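Local coordinates for protein Ta0487 (Thermoplasma acidophilum, PDB 3KBQ) that is of unknown function but belongs to the CinA family, this chain being its probable molybdopterin-binding domain, at residues Phe27-Tyr37 / Met157-Ile168. Numbering follows the deposited sequence.
Sequences FIGNFLTYHGY and MEALLKAMEKDI
Glu-158 lies flat over one face of the Phe-27 ring: its CG stands 3.5 Å from the ring centroid in a CH-pi contact, and the carboxylate plane is 6° from the ring's. Leu-161 CD2 and Lys-162 CE come to the edge, and Met-157 CE lies 3.6 Å from Phe-27 CD2, oblique to the ring; this broad knob fills the four-residue hole. Replacing Phe-27 by an alanine would probably leave a gap there and the Glu-158 chain without its ring partner. Phe-31, a knob among Leu-161, Lys-162, Glu-165 and Ile-168, lies between Leu-161 CG, a branch point broad enough to cover a ring, and His-35 CE1 of its own segment, both offset toward the rim; CG anti to the backbone N (chi1 179°) directs it across. His-35 uses both nitrogens: ND1 donates to Phe-31 O, fixing the imidazole's rotation, and NE2 to Glu-165 OE2 (2.7 Å) from above the carboxylate plane, which would suit a protonated ring. A Schellman motif ends the helix at Gly-36, whose positive phi leaves no room for a side chain; Tyr-37, whose N closes it on Leu-32 O, sends its OH to Ile-168 O (2.8 Å), and branched Ile-168 touches Tyr-37 and Phe-31 through CG2. Segments 27-34 and 157-163 of helices 23-34 and 154-163 run nearly parallel, at 16°, on the mixed sheet, Ile-28 and Leu-32 resting on strands 5-11 and 65-69, Met-157 and Leu-161 on strand 145-150.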
ATOM      1  N   PHE B  27       5.026 -10.395   4.943  1.00 24.32           N
ATOM      2  CA  PHE B  27       4.760 -11.453   5.917  1.00 24.48           C
ATOM      3  C   PHE B  27       3.234 -11.619   6.138  1.00 22.89           C
ATOM      4  O   PHE B  27       2.722 -12.740   6.141  1.00 23.49           O
ATOM      5  CB  PHE B  27       5.458 -11.161   7.246  1.00 23.90           C
ATOM      6  CG  PHE B  27       5.177 -12.208   8.319  1.00 28.09           C
ATOM      7  CD1 PHE B  27       6.077 -13.225   8.563  1.00 28.09           C
ATOM      8  CD2 PHE B  27       4.023 -12.151   9.097  1.00 30.78           C
ATOM      9  CE1 PHE B  27       5.823 -14.199   9.552  1.00 28.94           C
ATOM     10  CE2 PHE B  27       3.781 -13.125  10.085  1.00 30.97           C
ATOM     11  CZ  PHE B  27       4.679 -14.140  10.281  1.00 28.82           C
ATOM     12  N   ILE B  28       2.509 -10.509   6.257  1.00 22.07           N
ATOM     13  CA  ILE B  28       1.046 -10.584   6.475  1.00 21.70           C
ATOM     14  C   ILE B  28       0.356 -11.151   5.222  1.00 22.54           C
ATOM     15  O   ILE B  28      -0.511 -12.031   5.315  1.00 22.60           O
ATOM     16  CB  ILE B  28       0.463  -9.189   6.879  1.00 21.10           C
ATOM     17  CG1 ILE B  28       1.026  -8.727   8.257  1.00 22.87           C
ATOM     18  CG2 ILE B  28      -1.122  -9.201   6.853  1.00 21.46           C
ATOM     19  CD1 ILE B  28       0.830  -7.166   8.543  1.00 21.90           C
ATOM     20  N   GLY B  29       0.759 -10.668   4.044  1.00 23.21           N
ATOM     21  CA  GLY B  29       0.202 -11.170   2.792  1.00 22.42           C
ATOM     22  C   GLY B  29       0.384 -12.673   2.654  1.00 23.52           C
ATOM     23  O   GLY B  29      -0.548 -13.386   2.265  1.00 22.71           O
ATOM     24  N   ASN B  30       1.587 -13.145   2.994  1.00 23.45           N
ATOM     25  CA  ASN B  30       1.885 -14.563   2.895  1.00 24.66           C
ATOM     26  C   ASN B  30       1.103 -15.370   3.948  1.00 24.40           C
ATOM     27  O   ASN B  30       0.557 -16.433   3.627  1.00 24.61           O
ATOM     28  CB  ASN B  30       3.402 -14.820   3.029  1.00 23.88           C
ATOM     29  CG  ASN B  30       3.747 -16.306   2.893  1.00 26.37           C
ATOM     30  OD1 ASN B  30       3.541 -16.916   1.847  1.00 26.37           O
ATOM     31  ND2 ASN B  30       4.235 -16.882   3.955  1.00 26.91           N
ATOM     32  N   PHE B  31       1.026 -14.849   5.180  1.00 24.88           N
ATOM     33  CA  PHE B  31       0.292 -15.499   6.276  1.00 24.35           C
ATOM     34  C   PHE B  31      -1.173 -15.665   5.887  1.00 23.73           C
ATOM     35  O   PHE B  31      -1.717 -16.748   6.032  1.00 21.89           O
ATOM     36  CB  PHE B  31       0.437 -14.697   7.574  1.00 25.51           C
ATOM     37  CG  PHE B  31      -0.312 -15.289   8.772  1.00 27.76           C
ATOM     38  CD1 PHE B  31       0.319 -16.175   9.635  1.00 29.28           C
ATOM     39  CD2 PHE B  31      -1.624 -14.906   9.056  1.00 28.98           C
ATOM     40  CE1 PHE B  31      -0.373 -16.721  10.755  1.00 31.67           C
ATOM     41  CE2 PHE B  31      -2.316 -15.449  10.178  1.00 30.73           C
ATOM     42  CZ  PHE B  31      -1.672 -16.356  11.010  1.00 30.06           C
ATOM     43  N   LEU B  32      -1.779 -14.598   5.353  1.00 23.00           N
ATOM     44  CA  LEU B  32      -3.210 -14.634   4.993  1.00 23.84           C
ATOM     45  C   LEU B  32      -3.460 -15.569   3.802  1.00 23.36           C
ATOM     46  O   LEU B  32      -4.411 -16.364   3.832  1.00 22.74           O
ATOM     47  CB  LEU B  32      -3.733 -13.237   4.663  1.00 23.07           C
ATOM     48  CG  LEU B  32      -3.645 -12.264   5.854  1.00 25.63           C
ATOM     49  CD1 LEU B  32      -3.943 -10.859   5.405  1.00 25.05           C
ATOM     50  CD2 LEU B  32      -4.626 -12.769   6.908  1.00 27.57           C
ATOM     51  N   THR B  33      -2.619 -15.449   2.777  1.00 22.60           N
ATOM     52  CA  THR B  33      -2.632 -16.370   1.621  1.00 22.11           C
ATOM     53  C   THR B  33      -2.531 -17.825   2.052  1.00 22.25           C
ATOM     54  O   THR B  33      -3.291 -18.706   1.558  1.00 22.34           O
ATOM     55  CB  THR B  33      -1.494 -16.052   0.605  1.00 21.94           C
ATOM     56  OG1 THR B  33      -1.644 -14.719   0.154  1.00 25.12           O
ATOM     57  CG2 THR B  33      -1.551 -16.992  -0.677  1.00 21.47           C
ATOM     58  N   TYR B  34      -1.593 -18.084   2.950  1.00 21.01           N
ATOM     59  CA  TYR B  34      -1.376 -19.405   3.483  1.00 22.66           C
ATOM     60  C   TYR B  34      -2.656 -19.933   4.130  1.00 24.38           C
ATOM     61  O   TYR B  34      -2.934 -21.130   4.020  1.00 23.63           O
ATOM     62  CB  TYR B  34      -0.262 -19.410   4.534  1.00 21.79           C
ATOM     63  CG  TYR B  34       0.142 -20.795   5.043  1.00 23.13           C
ATOM     64  CD1 TYR B  34       1.036 -21.612   4.322  1.00 20.59           C
ATOM     65  CD2 TYR B  34      -0.364 -21.281   6.254  1.00 26.27           C
ATOM     66  CE1 TYR B  34       1.413 -22.896   4.810  1.00 20.34           C
ATOM     67  CE2 TYR B  34      -0.028 -22.585   6.731  1.00 24.11           C
ATOM     68  CZ  TYR B  34       0.868 -23.358   6.020  1.00 21.28           C
ATOM     69  OH  TYR B  34       1.219 -24.585   6.536  1.00 18.93           O
ATOM     70  N   HIS B  35      -3.452 -19.057   4.762  1.00 24.61           N
ATOM     71  CA  HIS B  35      -4.698 -19.546   5.400  1.00 25.83           C
ATOM     72  C   HIS B  35      -5.916 -19.454   4.504  1.00 25.34           C
ATOM     73  O   HIS B  35      -7.031 -19.547   4.973  1.00 24.93           O
ATOM     74  CB  HIS B  35      -4.940 -18.859   6.732  1.00 26.70           C
ATOM     75  CG  HIS B  35      -3.961 -19.263   7.773  1.00 28.50           C
ATOM     76  ND1 HIS B  35      -2.814 -18.541   8.032  1.00 32.62           N
ATOM     77  CD2 HIS B  35      -3.947 -20.316   8.620  1.00 32.66           C
ATOM     78  CE1 HIS B  35      -2.142 -19.131   9.005  1.00 31.57           C
ATOM     79  NE2 HIS B  35      -2.798 -20.216   9.368  1.00 31.41           N
ATOM     80  N   GLY B  36      -5.696 -19.290   3.206  1.00 24.22           N
ATOM     81  CA  GLY B  36      -6.789 -19.430   2.247  1.00 24.71           C
ATOM     82  C   GLY B  36      -7.519 -18.119   1.929  1.00 24.87           C
ATOM     83  O   GLY B  36      -8.493 -18.129   1.170  1.00 22.71           O
ATOM     84  N   TYR B  37      -7.019 -16.981   2.429  1.00 24.00           N
ATOM     85  CA  TYR B  37      -7.615 -15.698   2.030  1.00 24.73           C
ATOM     86  C   TYR B  37      -7.138 -15.186   0.705  1.00 24.76           C
ATOM     87  O   TYR B  37      -5.989 -15.435   0.294  1.00 27.22           O
ATOM     88  CB  TYR B  37      -7.325 -14.609   3.061  1.00 25.22           C
ATOM     89  CG  TYR B  37      -8.043 -14.816   4.334  1.00 27.79           C
ATOM     90  CD1 TYR B  37      -9.260 -14.181   4.552  1.00 29.98           C
ATOM     91  CD2 TYR B  37      -7.518 -15.648   5.341  1.00 28.76           C
ATOM     92  CE1 TYR B  37      -9.918 -14.354   5.691  1.00 28.25           C
ATOM     93  CE2 TYR B  37      -8.200 -15.837   6.508  1.00 27.22           C
ATOM     94  CZ  TYR B  37      -9.402 -15.180   6.666  1.00 28.35           C
ATOM     95  OH  TYR B  37     -10.124 -15.311   7.804  1.00 31.33           O
ATOM     96  N   MET B 157       5.070  -8.065  15.569  1.00 27.19           N
ATOM     97  CA  MET B 157       3.930  -8.171  14.651  1.00 26.60           C
ATOM     98  C   MET B 157       3.732  -9.674  14.407  1.00 27.99           C
ATOM     99  O   MET B 157       2.613 -10.191  14.590  1.00 27.77           O
ATOM    100  CB  MET B 157       4.184  -7.384  13.345  1.00 26.34           C
ATOM    101  CG  MET B 157       3.080  -7.506  12.223  1.00 28.41           C
ATOM    102  SD  MET B 157       3.073  -9.114  11.348  1.00 22.03           S
ATOM    103  CE  MET B 157       4.632  -8.923  10.463  1.00 28.29           C
ATOM    104  N   GLU B 158       4.835 -10.377  14.100  1.00 28.25           N
ATOM    105  CA  GLU B 158       4.787 -11.791  13.710  1.00 29.74           C
ATOM    106  C   GLU B 158       4.379 -12.691  14.877  1.00 30.43           C
ATOM    107  O   GLU B 158       3.549 -13.595  14.696  1.00 31.67           O
ATOM    108  CB  GLU B 158       6.098 -12.248  13.079  1.00 29.88           C
ATOM    109  CG  GLU B 158       6.455 -11.379  11.853  1.00 31.99           C
ATOM    110  CD  GLU B 158       7.845 -11.660  11.256  1.00 36.73           C
ATOM    111  OE1 GLU B 158       8.524 -12.588  11.708  1.00 34.67           O
ATOM    112  OE2 GLU B 158       8.235 -10.966  10.287  1.00 41.32           O
ATOM    113  N   ALA B 159       4.884 -12.381  16.070  1.00 29.49           N
ATOM    114  CA  ALA B 159       4.498 -13.110  17.267  1.00 29.68           C
ATOM    115  C   ALA B 159       2.993 -12.997  17.517  1.00 29.11           C
ATOM    116  O   ALA B 159       2.329 -13.993  17.736  1.00 29.90           O
ATOM    117  CB  ALA B 159       5.279 -12.635  18.476  1.00 28.64           C
ATOM    118  N   LEU B 160       2.457 -11.793  17.473  1.00 29.12           N
ATOM    119  CA  LEU B 160       1.028 -11.586  17.755  1.00 29.25           C
ATOM    120  C   LEU B 160       0.106 -12.170  16.656  1.00 29.60           C
ATOM    121  O   LEU B 160      -0.958 -12.745  16.935  1.00 28.87           O
ATOM    122  CB  LEU B 160       0.763 -10.092  17.924  1.00 29.43           C
ATOM    123  CG  LEU B 160       1.120  -9.413  19.264  1.00 30.65           C
ATOM    124  CD1 LEU B 160       1.346  -7.965  19.018  1.00 33.13           C
ATOM    125  CD2 LEU B 160       0.002  -9.500  20.226  1.00 34.59           C
ATOM    126  N   LEU B 161       0.528 -12.033  15.403  1.00 29.69           N
ATOM    127  CA  LEU B 161      -0.253 -12.574  14.303  1.00 31.46           C
ATOM    128  C   LEU B 161      -0.378 -14.089  14.443  1.00 32.66           C
ATOM    129  O   LEU B 161      -1.488 -14.656  14.316  1.00 31.83           O
ATOM    130  CB  LEU B 161       0.326 -12.137  12.937  1.00 30.63           C
ATOM    131  CG  LEU B 161      -0.537 -12.457  11.726  1.00 30.35           C
ATOM    132  CD1 LEU B 161      -1.937 -11.903  11.928  1.00 30.08           C
ATOM    133  CD2 LEU B 161       0.117 -11.879  10.413  1.00 29.63           C
ATOM    134  N   LYS B 162       0.748 -14.733  14.756  1.00 34.92           N
ATOM    135  CA  LYS B 162       0.755 -16.169  15.057  1.00 37.55           C
ATOM    136  C   LYS B 162      -0.108 -16.591  16.257  1.00 38.49           C
ATOM    137  O   LYS B 162      -0.813 -17.584  16.175  1.00 39.37           O
ATOM    138  CB  LYS B 162       2.191 -16.725  15.096  1.00 38.22           C
ATOM    139  CG  LYS B 162       2.664 -17.000  13.652  1.00 41.06           C
ATOM    140  CD  LYS B 162       4.123 -17.416  13.477  1.00 45.78           C
ATOM    141  CE  LYS B 162       5.020 -16.205  13.286  1.00 47.45           C
ATOM    142  NZ  LYS B 162       5.458 -15.701  14.615  1.00 49.59           N
ATOM    143  N   ALA B 163      -0.097 -15.817  17.329  1.00 40.21           N
ATOM    144  CA  ALA B 163      -0.985 -16.023  18.477  1.00 41.52           C
ATOM    145  C   ALA B 163      -2.497 -15.857  18.164  1.00 43.20           C
ATOM    146  O   ALA B 163      -3.346 -16.366  18.904  1.00 42.40           O
ATOM    147  CB  ALA B 163      -0.583 -15.105  19.614  1.00 41.09           C
ATOM    148  N   MET B 164      -2.809 -15.117  17.095  1.00 45.03           N
ATOM    149  CA  MET B 164      -4.186 -14.845  16.645  1.00 46.87           C
ATOM    150  C   MET B 164      -4.686 -15.847  15.596  1.00 47.84           C
ATOM    151  O   MET B 164      -5.781 -15.676  15.064  1.00 47.51           O
ATOM    152  CB  MET B 164      -4.272 -13.442  16.007  1.00 47.40           C
ATOM    153  CG  MET B 164      -4.248 -12.271  16.992  1.00 51.06           C
ATOM    154  SD  MET B 164      -5.409 -12.603  18.360  1.00 58.35           S
ATOM    155  CE  MET B 164      -6.939 -12.622  17.431  1.00 59.31           C
ATOM    156  N   GLU B 165      -3.892 -16.875  15.289  1.00 48.85           N
ATOM    157  CA  GLU B 165      -4.166 -17.707  14.111  1.00 50.88           C
ATOM    158  C   GLU B 165      -5.503 -18.439  14.209  1.00 51.64           C
ATOM    159  O   GLU B 165      -6.160 -18.695  13.193  1.00 52.15           O
ATOM    160  CB  GLU B 165      -3.039 -18.696  13.870  1.00 50.87           C
ATOM    161  CG  GLU B 165      -3.203 -19.554  12.644  1.00 52.58           C
ATOM    162  CD  GLU B 165      -1.990 -20.437  12.417  1.00 56.23           C
ATOM    163  OE1 GLU B 165      -0.902 -20.100  12.940  1.00 58.67           O
ATOM    164  OE2 GLU B 165      -2.114 -21.471  11.717  1.00 58.37           O
ATOM    165  N   LYS B 166      -5.903 -18.763  15.432  1.00 52.57           N
ATOM    166  CA  LYS B 166      -7.199 -19.401  15.659  1.00 53.83           C
ATOM    167  C   LYS B 166      -8.388 -18.468  15.417  1.00 54.22           C
ATOM    168  O   LYS B 166      -9.465 -18.938  15.077  1.00 54.75           O
ATOM    169  CB  LYS B 166      -7.239 -20.060  17.028  1.00 53.56           C
ATOM    170  CG  LYS B 166      -6.376 -21.308  17.052  1.00 54.95           C
ATOM    171  CD  LYS B 166      -5.793 -21.578  18.433  1.00 57.37           C
ATOM    172  CE  LYS B 166      -4.853 -22.779  18.399  1.00 57.52           C
ATOM    173  NZ  LYS B 166      -4.806 -23.457  19.729  1.00 59.06           N
ATOM    174  N   ASP B 167      -8.179 -17.155  15.543  1.00 54.64           N
ATOM    175  CA  ASP B 167      -9.188 -16.162  15.132  1.00 55.16           C
ATOM    176  C   ASP B 167      -9.313 -15.990  13.624  1.00 54.87           C
ATOM    177  O   ASP B 167     -10.300 -15.425  13.125  1.00 55.11           O
ATOM    178  CB  ASP B 167      -8.885 -14.793  15.739  1.00 55.84           C
ATOM    179  CG  ASP B 167      -9.671 -14.537  17.012  1.00 57.82           C
ATOM    180  OD1 ASP B 167     -10.858 -14.114  16.916  1.00 59.05           O
ATOM    181  OD2 ASP B 167      -9.095 -14.752  18.107  1.00 59.68           O
ATOM    182  N   ILE B 168      -8.302 -16.471  12.905  1.00 54.04           N
ATOM    183  CA  ILE B 168      -8.150 -16.205  11.490  1.00 53.05           C
ATOM    184  C   ILE B 168      -8.640 -17.380  10.623  1.00 52.58           C
ATOM    185  O   ILE B 168      -8.974 -17.203   9.448  1.00 52.01           O
ATOM    186  CB  ILE B 168      -6.673 -15.787  11.225  1.00 53.19           C
ATOM    187  CG1 ILE B 168      -6.439 -14.378  11.792  1.00 54.02           C
ATOM    188  CG2 ILE B 168      -6.270 -15.901   9.758  1.00 52.13           C
ATOM    189  CD1 ILE B 168      -7.678 -13.453  11.735  1.00 53.19           C
TER